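Local coordinates for protein putative dehydratase (Mesorhizobium loti, PDB 2POZ) that is of unknown function but belongs to the mandelate racemase/muconate lactonizing enzyme family and is probably a lyase, perhaps a dehydratase, assembled as an octamer, at residues Ala126-Trp131 with Glu151-Leu156; Glu201-Leu206 with Asp226-Glu231; His307-Ser312 with Glu332-Phe337. One frame throughout, in Å; residues are numbered along the deposited sequence.

The three contacts lie in the enolase-type barrel domain and follow one another along the chain, each joining segments 20 residues apart at their nearest ends. Interactions 1 and 2 have centres about 13 Å apart and share a sheet, in which strands 155-158 and 201-205 are neighbours. Interactions 1 and 3, centres about 11 Å apart, meet through the adjacent parallel strands 123-128 and 331-333, the first and last of the barrel, so that this pairing closes the ring. The contacts thus run along consecutive barrel strands around Lys157, whose salt bridges to Glu231 and Glu332 tie interactions 2 and 3 together although these do not touch, their centres being about 18 Å apart.

Interaction 1 (Ala126-Trp131 with Glu151-Leu156); sequences AYANGW and EGYGAL
The methyl group of Ala128 sits on the Tyr153 ring, and this is the tight part of the contact: CB is 3.6 Å from the ring centroid of Tyr153 and only 12° off the normal, a CH-pi contact over the middle of one face. The carbonyl O of Ala126 meets the same ring at its edge, near the plane. Between the two segments the one direct hydrogen bond is Ala128 N to Ala155 O, at 3.0 Å and fairly straight (162°); Ala128 has a further backbone bond with Lys157, just past Leu156. Next along, Leu156 crosses Trp131 at about a right angle. Its CB touches CZ2 of Trp131 at 3.8 Å, while its CD2 lies above the indole face toward the rim and reaches Ala128 CB at 3.9 Å. With chi1 at 48°, Trp131 has CG between its backbone N and carbonyl carbon, which turns the indole back toward Leu156; Pro148 of helix 146-150 also packs on both side chains. On another flank, Tyr127 CB meets Ala155 CB at 3.6 Å, and the phenol continues away to hydrogen-bond Lys157.

The looser side lies toward the partly exposed Gly154. There no direct bond joins the two segments; one water donates to Ala126 O at 2.6 Å and accepts from Gly154 N at 2.8 Å.

The chemistry is thus mainly apolar: within these segments of the first two barrel strands one backbone bond and one water bridge supply the polar links, and the rest is methyl and aromatic groups fitted closely on the buried side.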
loop_
_atom_site.group_PDB
_atom_site.type_symbol
_atom_site.label_atom_id
_atom_site.label_comp_id
_atom_site.label_asym_id
_atom_site.label_seq_id
_atom_site.Cartn_x
_atom_site.Cartn_y
_atom_site.Cartn_z
ATOM N N ALA A 126 -31.762 -9.479 -23.397
ATOM C CA ALA A 126 -30.845 -10.569 -23.107
ATOM C C ALA A 126 -29.858 -10.788 -24.234
ATOM O O ALA A 126 -30.099 -10.373 -25.358
ATOM C CB ALA A 126 -31.633 -11.859 -22.864
ATOM N N TYR A 127 -28.737 -11.424 -23.918
ATOM C CA TYR A 127 -27.760 -11.760 -24.936
ATOM C C TYR A 127 -27.872 -13.274 -25.063
ATOM O O TYR A 127 -28.351 -13.940 -24.145
ATOM C CB TYR A 127 -26.341 -11.324 -24.533
ATOM C CG TYR A 127 -25.742 -11.991 -23.315
ATOM C CD1 TYR A 127 -25.201 -13.275 -23.385
ATOM C CD2 TYR A 127 -25.667 -11.313 -22.094
ATOM C CE1 TYR A 127 -24.593 -13.867 -22.269
ATOM C CE2 TYR A 127 -25.066 -11.894 -20.973
ATOM C CZ TYR A 127 -24.532 -13.168 -21.068
ATOM O OH TYR A 127 -23.953 -13.748 -19.960
ATOM N N ALA A 128 -27.461 -13.820 -26.197
ATOM C CA ALA A 128 -27.543 -15.258 -26.395
ATOM C C ALA A 128 -26.209 -15.977 -26.163
ATOM O O ALA A 128 -25.145 -15.481 -26.528
ATOM C CB ALA A 128 -28.066 -15.558 -27.814
ATOM N N ASN A 129 -26.287 -17.147 -25.538
ATOM C CA ASN A 129 -25.116 -17.976 -25.284
ATOM C C ASN A 129 -25.521 -19.380 -25.740
ATOM O O ASN A 129 -26.689 -19.610 -26.080
ATOM C CB ASN A 129 -24.776 -17.994 -23.788
ATOM C CG ASN A 129 -23.344 -18.424 -23.513
ATOM O OD1 ASN A 129 -22.668 -18.978 -24.381
ATOM N ND2 ASN A 129 -22.877 -18.180 -22.289
ATOM N N GLY A 130 -24.566 -20.306 -25.751
ATOM C CA GLY A 130 -24.849 -21.680 -26.140
ATOM C C GLY A 130 -25.223 -21.924 -27.595
ATOM O O GLY A 130 -25.752 -22.986 -27.931
ATOM N N TRP A 131 -24.935 -20.964 -28.465
ATOM C CA TRP A 131 -25.277 -21.093 -29.884
ATOM C C TRP A 131 -24.123 -21.609 -30.745
ATOM O O TRP A 131 -24.259 -21.705 -31.963
ATOM C CB TRP A 131 -25.726 -19.734 -30.429
ATOM C CG TRP A 131 -24.785 -18.602 -30.057
ATOM C CD1 TRP A 131 -24.813 -17.856 -28.911
ATOM C CD2 TRP A 131 -23.653 -18.139 -30.806
ATOM N NE1 TRP A 131 -23.769 -16.960 -28.900
ATOM C CE2 TRP A 131 -23.040 -17.114 -30.048
ATOM C CE3 TRP A 131 -23.092 -18.494 -32.043
ATOM C CZ2 TRP A 131 -21.894 -16.438 -30.485
ATOM C CZ3 TRP A 131 -21.951 -17.820 -32.476
ATOM C CH2 TRP A 131 -21.366 -16.805 -31.696
ATOM N N GLU A 151 -33.301 -14.879 -34.412
ATOM C CA GLU A 151 -34.234 -14.824 -33.297
ATOM C C GLU A 151 -34.354 -13.408 -32.725
ATOM O O GLU A 151 -35.183 -13.159 -31.851
ATOM C CB GLU A 151 -33.800 -15.788 -32.193
ATOM C CG GLU A 151 -34.055 -17.254 -32.502
ATOM C CD GLU A 151 -33.610 -18.162 -31.370
ATOM O OE1 GLU A 151 -32.387 -18.384 -31.212
ATOM O OE2 GLU A 151 -34.484 -18.647 -30.625
ATOM N N GLY A 152 -33.511 -12.493 -33.195
ATOM C CA GLY A 152 -33.597 -11.120 -32.720
ATOM C C GLY A 152 -32.628 -10.642 -31.650
ATOM O O GLY A 152 -32.771 -9.521 -31.149
ATOM N N TYR A 153 -31.649 -11.466 -31.288
ATOM C CA TYR A 153 -30.672 -11.070 -30.273
ATOM C C TYR A 153 -29.777 -9.961 -30.812
ATOM O O TYR A 153 -29.342 -10.010 -31.966
ATOM C CB TYR A 153 -29.819 -12.279 -29.857
ATOM C CG TYR A 153 -30.584 -13.281 -29.030
ATOM C CD1 TYR A 153 -30.773 -13.082 -27.663
ATOM C CD2 TYR A 153 -31.189 -14.390 -29.625
ATOM C CE1 TYR A 153 -31.549 -13.950 -26.910
ATOM C CE2 TYR A 153 -31.972 -15.271 -28.878
ATOM C CZ TYR A 153 -32.149 -15.038 -27.525
ATOM O OH TYR A 153 -32.962 -15.864 -26.793
ATOM N N GLY A 154 -29.509 -8.960 -29.978
ATOM C CA GLY A 154 -28.650 -7.864 -30.389
ATOM C C GLY A 154 -27.293 -7.997 -29.726
ATOM O O GLY A 154 -26.435 -7.122 -29.838
ATOM N N ALA A 155 -27.098 -9.110 -29.027
ATOM C CA ALA A 155 -25.849 -9.359 -28.328
ATOM C C ALA A 155 -25.594 -10.859 -28.211
ATOM O O ALA A 155 -26.511 -11.649 -27.969
ATOM C CB ALA A 155 -25.898 -8.714 -26.946
ATOM N N LEU A 156 -24.336 -11.242 -28.381
ATOM C CA LEU A 156 -23.945 -12.644 -28.329
ATOM C C LEU A 156 -22.696 -12.860 -27.482
ATOM O O LEU A 156 -21.748 -12.074 -27.552
ATOM C CB LEU A 156 -23.646 -13.153 -29.748
ATOM C CG LEU A 156 -24.681 -12.970 -30.859
ATOM C CD1 LEU A 156 -24.023 -13.297 -32.198
ATOM C CD2 LEU A 156 -25.891 -13.863 -30.616
HETATM O O HOH W 1 -30.555 -8.797 -27.393
#

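Interaction 2 (Glu201-Leu206 with Asp226-Glu231); sequences ELMVDL and DICFVE
Selenomethionine Met203 and Phe229 cross obliquely, the CG methylene of Met203 over the face of the Phe229 ring, 3.5 Å from its centroid and 20° off the normal. The Met203 chain bends at chi2 (70°), carrying SE obliquely past the ring as a Met-aromatic contact and CE on to Cys228 SG at 3.7 Å. Were Phe229 replaced by an alanine, the face under the Met203 methylene would be lost and the side chain would probably be less restrained, with Cys228 its remaining contact in this pair.

Val204 and Val230 point to the face opposite Met203 and Phe229; beyond the strand end Leu206 CG presses tightly on Val230 CG2 at 3.4 Å. Parallel pairing fixes these orientations: Val204 N bonds Phe229 O at 2.9 Å, and Val204 O receives Glu231 N at 2.8 Å, within the beta-alpha-beta unit through helix 212-222.

At the C-terminal ends of both strands the carboxylates of Asp205 and Glu231 stack, planes 15° apart, with Asp205 OD1 3.9 Å from Glu231 OE2. Asp205 OD1 accepts from Ser207 N, and Glu231 OE1 forms a salt bridge with Lys157. With Glu257 close to Glu231, this acidic cluster is consistent with the magnesium site of enolase-superfamily relatives.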
loop_
_atom_site.group_PDB
_atom_site.type_symbol
_atom_site.label_atom_id
_atom_site.label_comp_id
_atom_site.label_asym_id
_atom_site.label_seq_id
_atom_site.Cartn_x
_atom_site.Cartn_y
_atom_site.Cartn_z
ATOM N N GLU A 201 -23.528 -6.565 -30.331
ATOM C CA GLU A 201 -22.623 -6.499 -29.193
ATOM C C GLU A 201 -22.063 -7.900 -28.981
ATOM O O GLU A 201 -22.804 -8.879 -28.963
ATOM C CB GLU A 201 -23.369 -6.041 -27.935
ATOM C CG GLU A 201 -24.157 -4.757 -28.125
ATOM C CD GLU A 201 -24.812 -4.266 -26.845
ATOM O OE1 GLU A 201 -25.430 -5.086 -26.128
ATOM O OE2 GLU A 201 -24.720 -3.051 -26.564
ATOM N N LEU A 202 -20.752 -7.996 -28.827
ATOM C CA LEU A 202 -20.123 -9.288 -28.627
ATOM C C LEU A 202 -19.434 -9.380 -27.269
ATOM O O LEU A 202 -18.687 -8.487 -26.875
ATOM C CB LEU A 202 -19.101 -9.551 -29.734
ATOM C CG LEU A 202 -19.654 -9.557 -31.162
ATOM C CD1 LEU A 202 -18.518 -9.832 -32.139
ATOM C CD2 LEU A 202 -20.743 -10.610 -31.293
HETATM N N MSE A 203 -19.700 -10.463 -26.556
HETATM C CA MSE A 203 -19.069 -10.687 -25.265
HETATM C C MSE A 203 -18.169 -11.905 -25.433
HETATM O O MSE A 203 -18.586 -12.929 -25.972
HETATM C CB MSE A 203 -20.110 -10.960 -24.172
HETATM C CG MSE A 203 -20.963 -9.760 -23.772
HETATM SE SE MSE A 203 -22.241 -9.182 -25.134
HETATM C CE MSE A 203 -23.307 -7.974 -24.038
ATOM N N VAL A 204 -16.928 -11.787 -24.990
ATOM C CA VAL A 204 -15.988 -12.887 -25.097
ATOM C C VAL A 204 -15.713 -13.492 -23.720
ATOM O O VAL A 204 -15.164 -12.833 -22.831
ATOM C CB VAL A 204 -14.656 -12.412 -25.733
ATOM C CG1 VAL A 204 -13.599 -13.493 -25.613
ATOM C CG2 VAL A 204 -14.882 -12.075 -27.201
ATOM N N ASP A 205 -16.116 -14.745 -23.547
ATOM C CA ASP A 205 -15.896 -15.465 -22.297
ATOM C C ASP A 205 -14.631 -16.309 -22.449
ATOM O O ASP A 205 -14.547 -17.154 -23.346
ATOM C CB ASP A 205 -17.109 -16.355 -21.986
ATOM C CG ASP A 205 -16.881 -17.273 -20.783
ATOM O OD1 ASP A 205 -16.009 -16.978 -19.936
ATOM O OD2 ASP A 205 -17.590 -18.293 -20.686
ATOM N N LEU A 206 -13.641 -16.057 -21.593
ATOM C CA LEU A 206 -12.391 -16.805 -21.642
ATOM C C LEU A 206 -12.412 -17.969 -20.651
ATOM O O LEU A 206 -11.545 -18.842 -20.679
ATOM C CB LEU A 206 -11.199 -15.880 -21.363
ATOM C CG LEU A 206 -11.039 -14.716 -22.352
ATOM C CD1 LEU A 206 -9.722 -13.982 -22.084
ATOM C CD2 LEU A 206 -11.069 -15.240 -23.786
ATOM N N ASP A 226 -14.058 -4.614 -31.414
ATOM C CA ASP A 226 -15.136 -3.984 -30.643
ATOM C C ASP A 226 -15.863 -4.964 -29.729
ATOM O O ASP A 226 -16.995 -5.369 -29.990
ATOM C CB ASP A 226 -16.130 -3.297 -31.593
ATOM C CG ASP A 226 -17.181 -2.476 -30.852
ATOM O OD1 ASP A 226 -16.830 -1.807 -29.855
ATOM O OD2 ASP A 226 -18.358 -2.487 -31.275
ATOM N N ILE A 227 -15.197 -5.322 -28.640
ATOM C CA ILE A 227 -15.733 -6.270 -27.671
ATOM C C ILE A 227 -16.410 -5.561 -26.497
ATOM O O ILE A 227 -15.826 -4.677 -25.876
ATOM C CB ILE A 227 -14.593 -7.180 -27.137
ATOM C CG1 ILE A 227 -13.838 -7.822 -28.310
ATOM C CG2 ILE A 227 -15.150 -8.230 -26.196
ATOM C CD1 ILE A 227 -14.707 -8.634 -29.255
ATOM N N CYS A 228 -17.644 -5.954 -26.196
ATOM C CA CYS A 228 -18.387 -5.357 -25.088
ATOM C C CYS A 228 -17.610 -5.627 -23.787
ATOM O O CYS A 228 -17.280 -4.704 -23.036
ATOM C CB CYS A 228 -19.790 -5.962 -25.028
ATOM S SG CYS A 228 -20.897 -5.193 -23.828
ATOM N N PHE A 229 -17.331 -6.896 -23.517
ATOM C CA PHE A 229 -16.540 -7.257 -22.347
ATOM C C PHE A 229 -15.944 -8.661 -22.461
ATOM O O PHE A 229 -16.386 -9.476 -23.278
ATOM C CB PHE A 229 -17.360 -7.108 -21.043
ATOM C CG PHE A 229 -18.499 -8.089 -20.889
ATOM C CD1 PHE A 229 -18.256 -9.443 -20.656
ATOM C CD2 PHE A 229 -19.819 -7.641 -20.891
ATOM C CE1 PHE A 229 -19.305 -10.330 -20.419
ATOM C CE2 PHE A 229 -20.882 -8.524 -20.653
ATOM C CZ PHE A 229 -20.622 -9.872 -20.416
ATOM N N VAL A 230 -14.908 -8.912 -21.668
ATOM C CA VAL A 230 -14.260 -10.211 -21.626
ATOM C C VAL A 230 -14.572 -10.771 -20.234
ATOM O O VAL A 230 -14.387 -10.086 -19.225
ATOM C CB VAL A 230 -12.719 -10.099 -21.838
ATOM C CG1 VAL A 230 -12.067 -9.353 -20.682
ATOM C CG2 VAL A 230 -12.116 -11.482 -21.970
ATOM N N GLU A 231 -15.060 -12.005 -20.193
ATOM C CA GLU A 231 -15.428 -12.662 -18.943
ATOM C C GLU A 231 -14.344 -13.605 -18.422
ATOM O O GLU A 231 -13.736 -14.363 -19.192
ATOM C CB GLU A 231 -16.733 -13.436 -19.140
ATOM C CG GLU A 231 -17.269 -14.103 -17.884
ATOM C CD GLU A 231 -18.553 -14.871 -18.152
ATOM O OE1 GLU A 231 -19.326 -14.432 -19.030
ATOM O OE2 GLU A 231 -18.793 -15.901 -17.479
HETATM O O HOH W 2 -19.428 -5.507 -28.872
#

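Interaction 3 (His307-Ser312 with Glu332-Phe337); sequences HVCGSS and EHYPAF
A chi1 of -177° sets Cys309 SG opposite the backbone N, and one of -65° swings Tyr334 CG to the side opposite its carbonyl carbon; together they place the sulfur over the face of the phenol ring. SG of Cys309 is 3.8 Å from the centroid of the Tyr334 ring and 11° off its normal, a sulfur-aromatic contact almost over the centre. The same SG touches CE2 of Phe337 obliquely at 3.8 Å, while Tyr334 CB covers one face of Phe337. At the Tyr334 edge the approach is polar: Val308 O comes to CE2 of Tyr334 at 3.2 Å, near the ring plane.

A water links the two backbones where no direct bond does, lying 2.7 Å from Val308 O and 3.0 Å from Glu332 O. Val308 N donates to Glu332 OE1 at 3.1 Å, though the place of that oxygen is less sure. The other oxygen, OE2, is held by Asn129 and by a salt bridge to Lys157. His307 meets Tyr334 at about a right angle, its NE2 3.5 Å from the Tyr334 OH, and its ND1 hydrogen-bonds Asp280.

The contact joins a sulfur-aromatic cluster to a polar corner beyond the end of the seventh barrel strand and at the eighth. His307, paired with Asp280 from just after the sixth strand, resembles the His-Asp dyad of mandelate racemase relatives; such a role here remains an inference.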
loop_
_atom_site.group_PDB
_atom_site.type_symbol
_atom_site.label_atom_id
_atom_site.label_comp_id
_atom_site.label_asym_id
_atom_site.label_seq_id
_atom_site.Cartn_x
_atom_site.Cartn_y
_atom_site.Cartn_z
ATOM N N HIS A 307 -25.640 -14.460 -14.192
ATOM C CA HIS A 307 -25.381 -15.655 -14.968
ATOM C C HIS A 307 -26.508 -16.634 -14.678
ATOM O O HIS A 307 -26.916 -16.812 -13.524
ATOM C CB HIS A 307 -24.045 -16.286 -14.577
ATOM C CG HIS A 307 -23.805 -17.609 -15.227
ATOM N ND1 HIS A 307 -23.983 -18.806 -14.566
ATOM C CD2 HIS A 307 -23.455 -17.929 -16.496
ATOM C CE1 HIS A 307 -23.751 -19.804 -15.399
ATOM N NE2 HIS A 307 -23.430 -19.300 -16.576
ATOM N N VAL A 308 -27.021 -17.259 -15.726
ATOM C CA VAL A 308 -28.092 -18.229 -15.562
ATOM C C VAL A 308 -28.018 -19.302 -16.634
ATOM O O VAL A 308 -28.023 -19.002 -17.828
ATOM C CB VAL A 308 -29.483 -17.563 -15.636
ATOM C CG1 VAL A 308 -29.672 -16.635 -14.464
ATOM C CG2 VAL A 308 -29.617 -16.781 -16.914
ATOM N N CYS A 309 -27.928 -20.550 -16.194
ATOM C CA CYS A 309 -27.889 -21.686 -17.105
ATOM C C CYS A 309 -28.393 -22.939 -16.396
ATOM O O CYS A 309 -27.634 -23.641 -15.731
ATOM C CB CYS A 309 -26.475 -21.934 -17.631
ATOM S SG CYS A 309 -26.411 -23.281 -18.847
ATOM N N GLY A 310 -29.686 -23.201 -16.546
ATOM C CA GLY A 310 -30.301 -24.363 -15.930
ATOM C C GLY A 310 -31.642 -24.599 -16.592
ATOM O O GLY A 310 -31.762 -24.480 -17.805
ATOM N N SER A 311 -32.654 -24.931 -15.807
ATOM C CA SER A 311 -33.976 -25.167 -16.369
ATOM C C SER A 311 -34.760 -23.849 -16.377
ATOM O O SER A 311 -34.249 -22.805 -15.954
ATOM C CB SER A 311 -34.725 -26.196 -15.523
ATOM O OG SER A 311 -35.151 -25.607 -14.304
ATOM N N SER A 312 -35.995 -23.901 -16.862
ATOM C CA SER A 312 -36.861 -22.723 -16.899
ATOM C C SER A 312 -37.075 -22.147 -15.495
ATOM O O SER A 312 -37.355 -20.955 -15.340
ATOM C CB SER A 312 -38.226 -23.088 -17.487
ATOM O OG SER A 312 -38.118 -23.533 -18.824
ATOM N N GLU A 332 -28.977 -13.233 -19.464
ATOM C CA GLU A 332 -28.318 -14.283 -20.254
ATOM C C GLU A 332 -29.266 -15.444 -20.583
ATOM O O GLU A 332 -29.941 -15.968 -19.701
ATOM C CB GLU A 332 -27.100 -14.838 -19.503
ATOM C CG GLU A 332 -26.431 -16.024 -20.213
ATOM C CD GLU A 332 -25.217 -16.555 -19.469
ATOM O OE1 GLU A 332 -25.278 -16.636 -18.220
ATOM O OE2 GLU A 332 -24.213 -16.907 -20.130
ATOM N N HIS A 333 -29.297 -15.859 -21.848
ATOM C CA HIS A 333 -30.169 -16.958 -22.261
ATOM C C HIS A 333 -29.462 -17.934 -23.218
ATOM O O HIS A 333 -28.611 -17.525 -24.012
ATOM C CB HIS A 333 -31.425 -16.379 -22.922
ATOM C CG HIS A 333 -32.483 -17.398 -23.215
ATOM N ND1 HIS A 333 -32.999 -18.235 -22.250
ATOM C CD2 HIS A 333 -33.136 -17.700 -24.363
ATOM C CE1 HIS A 333 -33.925 -19.008 -22.788
ATOM N NE2 HIS A 333 -34.027 -18.704 -24.069
ATOM N N TYR A 334 -29.806 -19.218 -23.110
ATOM C CA TYR A 334 -29.241 -20.280 -23.953
ATOM C C TYR A 334 -30.415 -20.913 -24.709
ATOM O O TYR A 334 -30.809 -22.044 -24.422
ATOM C CB TYR A 334 -28.579 -21.375 -23.101
ATOM C CG TYR A 334 -27.364 -20.956 -22.299
ATOM C CD1 TYR A 334 -26.096 -21.451 -22.609
ATOM C CD2 TYR A 334 -27.486 -20.102 -21.202
ATOM C CE1 TYR A 334 -24.975 -21.109 -21.838
ATOM C CE2 TYR A 334 -26.376 -19.752 -20.428
ATOM C CZ TYR A 334 -25.126 -20.262 -20.750
ATOM O OH TYR A 334 -24.034 -19.935 -19.969
ATOM N N PRO A 335 -30.983 -20.198 -25.689
ATOM C CA PRO A 335 -32.118 -20.743 -26.442
ATOM C C PRO A 335 -31.917 -22.120 -27.096
ATOM O O PRO A 335 -32.839 -22.930 -27.119
ATOM C CB PRO A 335 -32.423 -19.631 -27.456
ATOM C CG PRO A 335 -31.088 -19.011 -27.687
ATOM C CD PRO A 335 -30.509 -18.938 -26.290
ATOM N N ALA A 336 -30.718 -22.390 -27.604
ATOM C CA ALA A 336 -30.440 -23.672 -28.261
ATOM C C ALA A 336 -30.623 -24.911 -27.374
ATOM O O ALA A 336 -30.993 -25.982 -27.864
ATOM C CB ALA A 336 -29.023 -23.662 -28.857
ATOM N N PHE A 337 -30.371 -24.769 -26.075
ATOM C CA PHE A 337 -30.495 -25.893 -25.142
ATOM C C PHE A 337 -31.904 -26.474 -25.063
ATOM O O PHE A 337 -32.081 -27.662 -24.782
ATOM C CB PHE A 337 -30.038 -25.469 -23.738
ATOM C CG PHE A 337 -28.555 -25.234 -23.624
ATOM C CD1 PHE A 337 -27.765 -25.072 -24.766
ATOM C CD2 PHE A 337 -27.947 -25.161 -22.376
ATOM C CE1 PHE A 337 -26.397 -24.844 -24.664
ATOM C CE2 PHE A 337 -26.579 -24.934 -22.263
ATOM C CZ PHE A 337 -25.803 -24.774 -23.408
HETATM O O HOH W 3 -30.198 -18.977 -19.381
#